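Local coordinates for hypothetical NUDIX hydrolase (Listeria monocytogenes, PDB 3SON), which probably hydrolyses a nucleoside diphosphate linked to another group, as a calcium-binding member of the NUDIX family whose own substrate is not established, at residues L9-I14 against W33-G38; G23-T28 against V104-E109. All coordinates share one frame; numbering follows the deposited sequence.

Contact 1: residues L9-I14 against W33-G38; sequences LVIPFI and WQFVAG. With CA (calcium ion), chain C.
This contact belongs to the central mixed sheet of the NUDIX fold, where strand 7-15 runs antiparallel to strand 33-39 beside the metal site. Val-10 and Val-36 form the hydrogen-bonded pair. Val-10 N donates to Val-36 O at 2.9 Å. The return bond, from Val-36 N to Val-10 O, is weak, with an angle of 134° at the hydrogen. Leu-9 and Ala-37 follow as the non-hydrogen-bonded pair. The side chains of Val-10 and Val-36 lie side by side and point the same way, CB to CB 3.7 Å. They face helix 46-58, where Val-10 rests on Ala-50 and Ser-54.

Phe-35 packs against strand 7-15 at the break in its own strand, and it also touches Val-24 of strand 20-27. Its CB points toward strand 7-15. CB of Phe-35 meets Val-10 O at 3.4 Å. CG1 of Ile-11 sits over the centre of the Phe-35 ring, 3.7 Å from the centroid, a CH-pi contact. Chi1 of Ile-11 (-59°) turns CG1 away from the carbonyl carbon and onto this face. CG2 of Ile-11 reaches CE1 of Phe-35 at 3.8 Å. CD of Pro-12 meets the ring obliquely and more loosely. Ile-11 also touches Ala-133 and Leu-137 of helix 128-142.

Ala-37 O binds the calcium ion at 2.3 Å. Two waters and the carboxylates of Glu-53 and Glu-57 are also ligands. The chemistry is thus divided along the strand. Apolar packing and one good backbone bond hold Phe-35 and Val-36 in the core, and the next residue presents a carbonyl to the metal. The bound cation would probably polarise that carbonyl.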
ATOM      1  N   LEU A   9       7.976   2.863   8.290  0.50 20.69           N
ATOM      2  CA  LEU A   9       8.082   4.136   7.601  0.50 23.64           C
ATOM      3  C   LEU A   9       7.872   5.202   8.670  0.50 20.12           C
ATOM      4  O   LEU A   9       7.025   5.052   9.563  0.50 27.46           O
ATOM      5  CB  LEU A   9       7.053   4.273   6.475  0.50 24.85           C
ATOM      6  CG  LEU A   9       7.129   5.516   5.581  0.50 30.93           C
ATOM      7  CD1 LEU A   9       8.067   5.252   4.415  0.50 29.61           C
ATOM      8  CD2 LEU A   9       5.733   5.877   5.080  0.50 31.47           C
ATOM      9  N   VAL A  10       8.679   6.246   8.620  1.00 19.46           N
ATOM     10  CA  VAL A  10       8.550   7.366   9.581  1.00 21.17           C
ATOM     11  C   VAL A  10       8.616   8.731   8.888  1.00 24.31           C
ATOM     12  O   VAL A  10       9.581   9.014   8.171  1.00 23.46           O
ATOM     13  CB  VAL A  10       9.644   7.322  10.646  1.00 20.61           C
ATOM     14  CG1 VAL A  10       9.412   8.392  11.667  1.00 21.43           C
ATOM     15  CG2 VAL A  10       9.731   5.954  11.312  1.00 18.26           C
ATOM     16  N   ILE A  11       7.555   9.541   9.057  1.00 20.58           N
ATOM     17  CA  ILE A  11       7.412  10.821   8.383  1.00 21.82           C
ATOM     18  C   ILE A  11       7.760  11.915   9.378  1.00 21.96           C
ATOM     19  O   ILE A  11       7.047  12.107  10.353  1.00 25.24           O
ATOM     20  CB  ILE A  11       5.968  11.047   7.893  1.00 23.76           C
ATOM     21  CG1 ILE A  11       5.545   9.934   6.923  1.00 20.06           C
ATOM     22  CG2 ILE A  11       5.770  12.444   7.219  1.00 21.40           C
ATOM     23  CD1 ILE A  11       4.091  10.011   6.512  1.00 25.28           C
ATOM     24  N   PRO A  12       8.865  12.634   9.157  1.00 21.52           N
ATOM     25  CA  PRO A  12       9.140  13.796  10.054  1.00 21.16           C
ATOM     26  C   PRO A  12       8.215  14.960   9.713  1.00 24.38           C
ATOM     27  O   PRO A  12       7.817  15.114   8.543  1.00 24.66           O
ATOM     28  CB  PRO A  12      10.578  14.188   9.667  1.00 22.52           C
ATOM     29  CG  PRO A  12      11.069  13.096   8.789  1.00 25.81           C
ATOM     30  CD  PRO A  12       9.862  12.560   8.085  1.00 22.72           C
ATOM     31  N   PHE A  13       7.804  15.760  10.712  1.00 21.91           N
ATOM     32  CA  PHE A  13       7.038  16.977  10.433  1.00 22.91           C
ATOM     33  C   PHE A  13       7.368  18.088  11.431  1.00 26.52           C
ATOM     34  O   PHE A  13       7.897  17.820  12.519  1.00 28.24           O
ATOM     35  CB  PHE A  13       5.525  16.739  10.429  1.00 22.24           C
ATOM     36  CG  PHE A  13       4.969  16.396  11.765  1.00 26.62           C
ATOM     37  CD1 PHE A  13       4.972  15.082  12.215  1.00 26.12           C
ATOM     38  CD2 PHE A  13       4.469  17.395  12.617  1.00 29.31           C
ATOM     39  CE1 PHE A  13       4.470  14.765  13.436  1.00 30.60           C
ATOM     40  CE2 PHE A  13       3.945  17.077  13.843  1.00 35.75           C
ATOM     41  CZ  PHE A  13       3.965  15.783  14.286  1.00 29.05           C
ATOM     42  N   ILE A  14       7.088  19.341  11.030  1.00 26.11           N
ATOM     43  CA  ILE A  14       7.314  20.505  11.905  1.00 28.41           C
ATOM     44  C   ILE A  14       6.105  21.398  11.798  1.00 35.56           C
ATOM     45  O   ILE A  14       5.498  21.495  10.724  1.00 30.78           O
ATOM     46  CB  ILE A  14       8.564  21.335  11.555  1.00 31.47           C
ATOM     47  CG1 ILE A  14       8.564  21.713  10.076  1.00 33.37           C
ATOM     48  CG2 ILE A  14       9.836  20.582  11.876  1.00 25.37           C
ATOM     49  CD1 ILE A  14       9.777  22.543   9.647  1.00 36.47           C
ATOM     50  N   TRP A  33      13.281  10.550  -3.623  1.00 20.14           N
ATOM     51  CA  TRP A  33      12.909  11.234  -2.395  1.00 16.88           C
ATOM     52  C   TRP A  33      12.104  10.223  -1.612  1.00 18.50           C
ATOM     53  O   TRP A  33      11.287   9.474  -2.190  1.00 21.23           O
ATOM     54  CB  TRP A  33      12.016  12.419  -2.711  1.00 18.62           C
ATOM     55  CG  TRP A  33      12.685  13.586  -3.307  1.00 21.93           C
ATOM     56  CD1 TRP A  33      12.855  13.872  -4.659  1.00 26.88           C
ATOM     57  CD2 TRP A  33      13.373  14.640  -2.599  1.00 20.94           C
ATOM     58  NE1 TRP A  33      13.553  15.025  -4.814  1.00 27.92           N
ATOM     59  CE2 TRP A  33      13.914  15.524  -3.616  1.00 22.06           C
ATOM     60  CE3 TRP A  33      13.617  14.923  -1.259  1.00 24.06           C
ATOM     61  CZ2 TRP A  33      14.637  16.664  -3.302  1.00 25.92           C
ATOM     62  CZ3 TRP A  33      14.329  16.088  -0.945  1.00 17.43           C
ATOM     63  CH2 TRP A  33      14.837  16.938  -1.966  1.00 23.69           C
ATOM     64  N   GLN A  34      12.400  10.099  -0.333  1.00 21.34           N
ATOM     65  CA  GLN A  34      11.729   9.131   0.544  1.00 19.15           C
ATOM     66  C   GLN A  34      11.645   9.620   1.996  1.00 21.52           C
ATOM     67  O   GLN A  34      12.238  10.649   2.411  1.00 19.37           O
ATOM     68  CB  GLN A  34      12.474   7.755   0.542  1.00 21.66           C
ATOM     69  CG  GLN A  34      13.920   7.867   1.105  1.00 18.68           C
ATOM     70  CD  GLN A  34      14.824   6.653   0.904  1.00 22.59           C
ATOM     71  OE1 GLN A  34      16.045   6.758   1.148  1.00 23.37           O
ATOM     72  NE2 GLN A  34      14.237   5.477   0.578  1.00 25.38           N
ATOM     73  N   PHE A  35      10.910   8.859   2.792  1.00 18.79           N
ATOM     74  CA  PHE A  35      10.862   9.046   4.229  1.00 22.72           C
ATOM     75  C   PHE A  35      11.882   8.137   4.939  1.00 20.24           C
ATOM     76  O   PHE A  35      12.679   7.479   4.268  1.00 22.14           O
ATOM     77  CB  PHE A  35       9.433   8.813   4.749  1.00 20.18           C
ATOM     78  CG  PHE A  35       8.409   9.808   4.223  1.00 19.00           C
ATOM     79  CD1 PHE A  35       8.573  11.150   4.401  1.00 19.39           C
ATOM     80  CD2 PHE A  35       7.189   9.367   3.651  1.00 21.31           C
ATOM     81  CE1 PHE A  35       7.584  12.060   3.959  1.00 22.88           C
ATOM     82  CE2 PHE A  35       6.233  10.254   3.159  1.00 22.41           C
ATOM     83  CZ  PHE A  35       6.424  11.608   3.315  1.00 22.29           C
ATOM     84  N   VAL A  36      11.949   8.252   6.265  1.00 17.38           N
ATOM     85  CA  VAL A  36      12.743   7.377   7.091  1.00 20.03           C
ATOM     86  C   VAL A  36      12.191   5.963   6.886  1.00 19.84           C
ATOM     87  O   VAL A  36      10.982   5.747   6.899  1.00 21.39           O
ATOM     88  CB  VAL A  36      12.696   7.812   8.574  1.00 18.68           C
ATOM     89  CG1 VAL A  36      13.244   6.739   9.534  1.00 19.84           C
ATOM     90  CG2 VAL A  36      13.407   9.098   8.792  1.00 22.35           C
ATOM     91  N   ALA A  37      13.059   4.981   6.650  1.00 22.19           N
ATOM     92  CA  ALA A  37      12.556   3.601   6.398  1.00 18.61           C
ATOM     93  C   ALA A  37      13.557   2.594   6.911  1.00 21.09           C
ATOM     94  O   ALA A  37      14.784   2.831   6.839  1.00 24.16           O
ATOM     95  CB  ALA A  37      12.313   3.370   4.899  1.00 22.19           C
ATOM     96  N   GLY A  38      13.081   1.460   7.379  1.00 21.31           N
ATOM     97  CA  GLY A  38      13.993   0.415   7.793  1.00 22.00           C
ATOM     98  C   GLY A  38      13.283  -0.828   8.220  1.00 24.72           C
ATOM     99  O   GLY A  38      12.116  -0.783   8.558  1.00 23.52           O
TER
HETATM  100 CA    CA C 201      17.028   2.871   7.411  1.00 46.57          CA
HETATM  101  O   HOH W   1      18.807   2.231   8.431  1.00 33.65           O
HETATM  102  O   HOH W   2      16.843   1.032   5.487  1.00 40.39           O

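Contact 2: residues G23-T28 against V104-E109; sequences GVLHRT and VTLSLE
This is a surface contact between the end of strand 20-27 and the loop that leads into strand 110-116. It is mainly polar, with one apolar touch. Thr-28 makes two bonds to the loop backbone. Thr-28 N donates to Glu-109 O at 2.9 Å, and the bond is straight (179° at the hydrogen). Thr-28 OG1 donates to Leu-108 O at 2.8 Å. Both donors stand above the planes of the carbonyls they meet. Chi1 of -61° sets OG1 beside the backbone N, and the two groups grip successive carbonyls.

Arg-27 and Glu-109 add a salt bridge, NH1 to OE2 2.9 Å. The bond comes from above the carboxylate plane, and the two flat groups are turned 47° apart. CG of Glu-109 lies close to the guanidinium, 3.4 Å from Arg-27 NH1. The arginine chain bends at chi3 to bring its end to the glutamate. Other partners fix this end as well: NE pairs with Asp-29 and NH1 also bonds Gln-34.

Further back, Leu-25 CD2 meets Leu-106 CD2 at 3.6 Å. Both leucines also pack on Leu-113.

The nearest side-chain atom of Glu-109 is about 5 Å from the bound calcium ion, too far to be a ligand. The contact therefore lies at the border of the metal site of a NUDIX fold, where a loop is tied to the end of a sheet strand.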
ATOM      1  N   GLY A  23       9.075  16.541   6.178  1.00 24.00           N
ATOM      2  CA  GLY A  23      10.453  16.317   5.912  1.00 20.16           C
ATOM      3  C   GLY A  23      10.665  15.151   4.922  1.00 20.81           C
ATOM      4  O   GLY A  23      10.223  14.036   5.148  1.00 22.65           O
ATOM      5  N   VAL A  24      11.208  15.463   3.751  1.00 20.44           N
ATOM      6  CA  VAL A  24      11.518  14.411   2.785  1.00 21.29           C
ATOM      7  C   VAL A  24      13.013  14.371   2.571  1.00 20.28           C
ATOM      8  O   VAL A  24      13.677  15.396   2.617  1.00 22.44           O
ATOM      9  CB  VAL A  24      10.825  14.613   1.435  1.00 23.16           C
ATOM     10  CG1 VAL A  24       9.319  14.683   1.619  1.00 26.54           C
ATOM     11  CG2 VAL A  24      11.248  15.929   0.770  1.00 35.24           C
ATOM     12  N   LEU A  25      13.510  13.175   2.252  1.00 20.06           N
ATOM     13  CA  LEU A  25      14.959  12.904   2.149  1.00 20.79           C
ATOM     14  C   LEU A  25      15.317  12.526   0.762  1.00 21.30           C
ATOM     15  O   LEU A  25      14.657  11.684   0.179  1.00 21.08           O
ATOM     16  CB  LEU A  25      15.341  11.764   3.095  1.00 23.05           C
ATOM     17  CG  LEU A  25      15.098  11.977   4.609  1.00 24.35           C
ATOM     18  CD1 LEU A  25      15.178  10.657   5.387  1.00 26.90           C
ATOM     19  CD2 LEU A  25      16.125  12.925   5.205  1.00 29.66           C
ATOM     20  N   HIS A  26      16.361  13.161   0.234  1.00 18.66           N
ATOM     21  CA  HIS A  26      16.811  12.846  -1.059  1.00 18.41           C
ATOM     22  C   HIS A  26      17.972  11.906  -0.924  1.00 21.87           C
ATOM     23  O   HIS A  26      18.848  12.099  -0.080  1.00 23.07           O
ATOM     24  CB  HIS A  26      17.217  14.088  -1.760  1.00 19.01           C
ATOM     25  CG  HIS A  26      17.535  13.855  -3.190  1.00 24.53           C
ATOM     26  ND1 HIS A  26      18.816  13.693  -3.624  1.00 28.72           N
ATOM     27  CD2 HIS A  26      16.720  13.794  -4.306  1.00 23.10           C
ATOM     28  CE1 HIS A  26      18.796  13.460  -4.959  1.00 26.11           C
ATOM     29  NE2 HIS A  26      17.520  13.546  -5.385  1.00 23.93           N
ATOM     30  N   ARG A  27      17.955  10.826  -1.710  1.00 20.46           N
ATOM     31  CA  ARG A  27      19.035   9.858  -1.637  1.00 18.64           C
ATOM     32  C   ARG A  27      20.386  10.320  -2.269  1.00 24.70           C
ATOM     33  O   ARG A  27      20.449  11.079  -3.275  1.00 21.05           O
ATOM     34  CB  ARG A  27      18.628   8.551  -2.298  1.00 20.03           C
ATOM     35  CG  ARG A  27      17.582   7.782  -1.483  1.00 20.08           C
ATOM     36  CD  ARG A  27      17.479   6.357  -2.033  1.00 24.56           C
ATOM     37  NE  ARG A  27      18.703   5.545  -1.849  1.00 22.10           N
ATOM     38  CZ  ARG A  27      18.977   4.897  -0.736  1.00 27.95           C
ATOM     39  NH1 ARG A  27      18.175   5.016   0.328  1.00 32.98           N
ATOM     40  NH2 ARG A  27      20.089   4.157  -0.638  1.00 33.01           N
ATOM     41  N   THR A  28      21.472   9.900  -1.646  1.00 19.08           N
ATOM     42  CA  THR A  28      22.808  10.189  -2.217  1.00 22.41           C
ATOM     43  C   THR A  28      23.040   9.507  -3.545  1.00 18.97           C
ATOM     44  O   THR A  28      23.625  10.131  -4.486  1.00 20.05           O
ATOM     45  CB  THR A  28      23.940   9.849  -1.204  1.00 21.39           C
ATOM     46  OG1 THR A  28      23.750  10.659  -0.037  1.00 21.83           O
ATOM     47  CG2 THR A  28      25.361  10.089  -1.836  1.00 20.68           C
ATOM     48  N   VAL A 104      19.058  18.075  13.604  1.00 29.06           N
ATOM     49  CA  VAL A 104      19.024  16.986  12.674  1.00 25.45           C
ATOM     50  C   VAL A 104      20.244  17.013  11.736  1.00 27.70           C
ATOM     51  O   VAL A 104      20.578  18.066  11.197  1.00 24.72           O
ATOM     52  CB  VAL A 104      17.723  17.070  11.828  1.00 29.17           C
ATOM     53  CG1 VAL A 104      17.722  16.003  10.750  1.00 34.11           C
ATOM     54  CG2 VAL A 104      16.472  16.942  12.735  1.00 28.60           C
ATOM     55  N   THR A 105      20.955  15.908  11.637  1.00 26.07           N
ATOM     56  CA  THR A 105      22.031  15.761  10.623  1.00 30.97           C
ATOM     57  C   THR A 105      21.789  14.416   9.936  1.00 32.16           C
ATOM     58  O   THR A 105      21.297  13.469  10.549  1.00 25.78           O
ATOM     59  CB  THR A 105      23.502  15.896  11.193  1.00 27.43           C
ATOM     60  OG1 THR A 105      23.811  14.842  12.105  1.00 29.67           O
ATOM     61  CG2 THR A 105      23.744  17.304  11.946  1.00 30.55           C
ATOM     62  N   LEU A 106      22.146  14.317   8.663  1.00 24.78           N
ATOM     63  CA  LEU A 106      21.826  13.100   7.918  1.00 24.63           C
ATOM     64  C   LEU A 106      23.015  12.141   7.854  1.00 20.41           C
ATOM     65  O   LEU A 106      24.111  12.552   8.087  1.00 26.99           O
ATOM     66  CB  LEU A 106      21.371  13.480   6.519  1.00 22.40           C
ATOM     67  CG  LEU A 106      20.135  14.376   6.485  1.00 26.12           C
ATOM     68  CD1 LEU A 106      19.704  14.738   5.058  1.00 24.38           C
ATOM     69  CD2 LEU A 106      19.056  13.633   7.255  1.00 30.31           C
ATOM     70  N   SER A 107      22.706  10.860   7.676  1.00 26.36           N
ATOM     71  CA  SER A 107      23.699   9.836   7.392  1.00 22.33           C
ATOM     72  C   SER A 107      24.137   9.926   5.941  1.00 23.21           C
ATOM     73  O   SER A 107      23.546  10.678   5.129  1.00 22.63           O
ATOM     74  CB  SER A 107      23.149   8.437   7.688  1.00 27.90           C
ATOM     75  OG  SER A 107      22.223   7.997   6.718  1.00 29.79           O
ATOM     76  N   LEU A 108      25.157   9.184   5.585  1.00 24.43           N
ATOM     77  CA  LEU A 108      25.640   9.236   4.214  1.00 26.32           C
ATOM     78  C   LEU A 108      24.618   8.750   3.130  1.00 26.13           C
ATOM     79  O   LEU A 108      24.820   8.984   1.935  1.00 23.97           O
ATOM     80  CB  LEU A 108      26.945   8.460   4.072  1.00 27.46           C
ATOM     81  CG  LEU A 108      28.116   8.852   4.982  1.00 35.18           C
ATOM     82  CD1 LEU A 108      29.386   8.060   4.653  1.00 38.09           C
ATOM     83  CD2 LEU A 108      28.372  10.354   4.893  1.00 38.08           C
ATOM     84  N   GLU A 109      23.568   8.072   3.532  1.00 26.63           N
ATOM     85  CA  GLU A 109      22.559   7.552   2.605  1.00 26.42           C
ATOM     86  C   GLU A 109      21.778   8.679   1.897  1.00 21.54           C
ATOM     87  O   GLU A 109      21.240   8.433   0.842  1.00 22.17           O
ATOM     88  CB  GLU A 109      21.551   6.674   3.373  1.00 31.33           C
ATOM     89  CG  GLU A 109      20.780   5.734   2.453  1.00 42.31           C
ATOM     90  CD  GLU A 109      20.068   4.613   3.203  1.00 46.91           C
ATOM     91  OE1 GLU A 109      20.758   3.788   3.845  1.00 56.72           O
ATOM     92  OE2 GLU A 109      18.821   4.553   3.133  1.00 46.57           O
TER

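In the fold
From the N terminus, strand 7-15 turns into strand 20-27, which leads on to strand 33-39. Contact 1 closes this short excursion by joining the first of the three to the third. Contact 2 starts inside it, on strand 20-27, and closes a much longer loop that holds strand 33-39, helix 46-58 and strands 66-76 and 87-96. The segments alternate along the chain, so the two contacts cross. The centres of contact 1 and contact 2 are about 10 Å apart. They touch directly, with a probable hydrogen bond from Gln-34 N to Leu-25 O. Together they tie the core of the sheet to the loop before strand 110-116, near the calcium ion.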